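Putative outer membrane lipoprotein (Salmonella typhimurium LT2, PDB 2RD1) is of unknown function but is probably a lipid-anchored protein of the bacterial cell envelope, its soluble part a small all-beta domain of the DUF903 family. Local coordinates at residues 7-10 with 11-15. Sequence-based numbering, arbitrary orientation.
Sequences MTTK and NGQTI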
loop_
_atom_site.group_PDB
_atom_site.type_symbol
_atom_site.label_atom_id
_atom_site.label_comp_id
_atom_site.label_asym_id
_atom_site.label_seq_id
_atom_site.Cartn_x
_atom_site.Cartn_y
_atom_site.Cartn_z
HETATM N N MSE A 7 -3.971 -0.294 0.302
HETATM C CA MSE A 7 -3.323 -0.538 1.572
HETATM C C MSE A 7 -4.248 -0.155 2.714
HETATM O O MSE A 7 -4.835 0.924 2.708
HETATM C CB MSE A 7 -2.050 0.306 1.646
HETATM C CG MSE A 7 -1.300 0.233 2.961
HETATM SE SE MSE A 7 0.189 1.484 2.978
HETATM C CE MSE A 7 1.480 0.421 2.023
ATOM N N THR A 8 -4.381 -1.045 3.687
ATOM C CA THR A 8 -5.202 -0.773 4.853
ATOM C C THR A 8 -4.257 -0.684 6.042
ATOM O O THR A 8 -3.458 -1.588 6.278
ATOM C CB THR A 8 -6.222 -1.884 5.093
ATOM O OG1 THR A 8 -7.084 -1.977 3.953
ATOM C CG2 THR A 8 -7.072 -1.572 6.325
ATOM N N THR A 9 -4.335 0.412 6.790
ATOM C CA THR A 9 -3.442 0.574 7.927
ATOM C C THR A 9 -4.041 0.096 9.241
ATOM O O THR A 9 -5.253 -0.080 9.375
ATOM C CB THR A 9 -2.969 2.055 8.072
ATOM O OG1 THR A 9 -4.069 2.885 8.467
ATOM C CG2 THR A 9 -2.399 2.567 6.728
ATOM N N LYS A 10 -3.162 -0.121 10.208
ATOM C CA LYS A 10 -3.546 -0.584 11.529
ATOM C C LYS A 10 -4.588 0.332 12.154
ATOM O O LYS A 10 -5.545 -0.142 12.767
ATOM C CB LYS A 10 -2.305 -0.660 12.423
ATOM C CG LYS A 10 -2.561 -1.238 13.807
ATOM C CD LYS A 10 -1.261 -1.436 14.569
ATOM C CE LYS A 10 -1.512 -1.987 15.961
ATOM N NZ LYS A 10 -0.236 -2.308 16.665
ATOM N N ASN A 11 -4.408 1.639 11.982
ATOM C CA ASN A 11 -5.329 2.627 12.538
ATOM C C ASN A 11 -6.597 2.846 11.710
ATOM O O ASN A 11 -7.365 3.769 11.974
ATOM C CB ASN A 11 -4.616 3.967 12.746
ATOM C CG ASN A 11 -3.917 4.449 11.497
ATOM O OD1 ASN A 11 -2.695 4.361 11.387
ATOM N ND2 ASN A 11 -4.690 4.941 10.537
ATOM N N GLY A 12 -6.805 2.014 10.694
ATOM C CA GLY A 12 -8.023 2.111 9.901
ATOM C C GLY A 12 -8.095 2.939 8.633
ATOM O O GLY A 12 -9.183 3.122 8.097
ATOM N N GLN A 13 -6.974 3.437 8.132
ATOM C CA GLN A 13 -7.016 4.234 6.908
ATOM C C GLN A 13 -6.974 3.373 5.651
ATOM O O GLN A 13 -6.457 2.259 5.665
ATOM C CB GLN A 13 -5.849 5.224 6.866
ATOM C CG GLN A 13 -5.926 6.328 7.896
ATOM C CD GLN A 13 -4.780 7.308 7.764
ATOM O OE1 GLN A 13 -4.641 7.987 6.746
ATOM N NE2 GLN A 13 -3.943 7.382 8.795
ATOM N N THR A 14 -7.541 3.895 4.570
ATOM C CA THR A 14 -7.539 3.201 3.296
ATOM C C THR A 14 -6.762 4.082 2.336
ATOM O O THR A 14 -7.137 5.223 2.103
ATOM C CB THR A 14 -8.958 3.002 2.753
ATOM O OG1 THR A 14 -9.693 2.152 3.639
ATOM C CG2 THR A 14 -8.905 2.372 1.382
ATOM N N ILE A 15 -5.678 3.552 1.782
ATOM C CA ILE A 15 -4.838 4.319 0.867
ATOM C C ILE A 15 -4.567 3.556 -0.419
ATOM O O ILE A 15 -4.158 2.402 -0.384
ATOM C CB ILE A 15 -3.498 4.661 1.548
ATOM C CG1 ILE A 15 -3.764 5.563 2.752
ATOM C CG2 ILE A 15 -2.545 5.336 0.571
ATOM C CD1 ILE A 15 -2.996 5.162 3.977
#
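A beta hairpin closed by a type I turn with a G1 bulge, formed by the central strand 4-9 and the edge strand 14-18 of a three-stranded antiparallel sheet, illustrates how a tight turn is tied off by both backbone and side chain. M7 and I15 form an antiparallel hydrogen-bonded pair: M7 N reaches I15 O at 2.8 Å, an almost straight bond, and I15 N returns to M7 O at 2.9 Å. T8 and T14 follow as the non-hydrogen-bonded pair, their side chains on the same face; here the strands approach through CA-H...O contacts, among them T8 CA to Q13 O at 3.4 Å. Strand 47-52 flanks 4-9 on its other edge, where T8 makes backbone hydrogen bonds to A48 and Q49, and the selenomethionine side chain of M7 rests on V47 and L50.

The turn runs from T9 to G12. G12 N gives its hydrogen to T9 O at 2.9 Å from above the carbonyl plane, about 60° out of it, and not on a lone pair. G12 takes the left-handed backbone conformation (phi 93°) usual for the glycine of a G1 bulge. The chain then straightens at Q13, whose O accepts the T9 N-H.

T9 contributes its side chain as well, and its two branches meet different partners. With chi1 at 69°, OG1 lies between its own backbone N and carbonyl carbon and points across the hairpin, where T9 OG1 accepts the N-H of Q13 N at 3.0 Å. This gives the main-chain amide just after the turn a side-chain acceptor. The methyl branch makes the apolar contact, CG2 of T9 meeting CD1 of I15 at 3.8 Å.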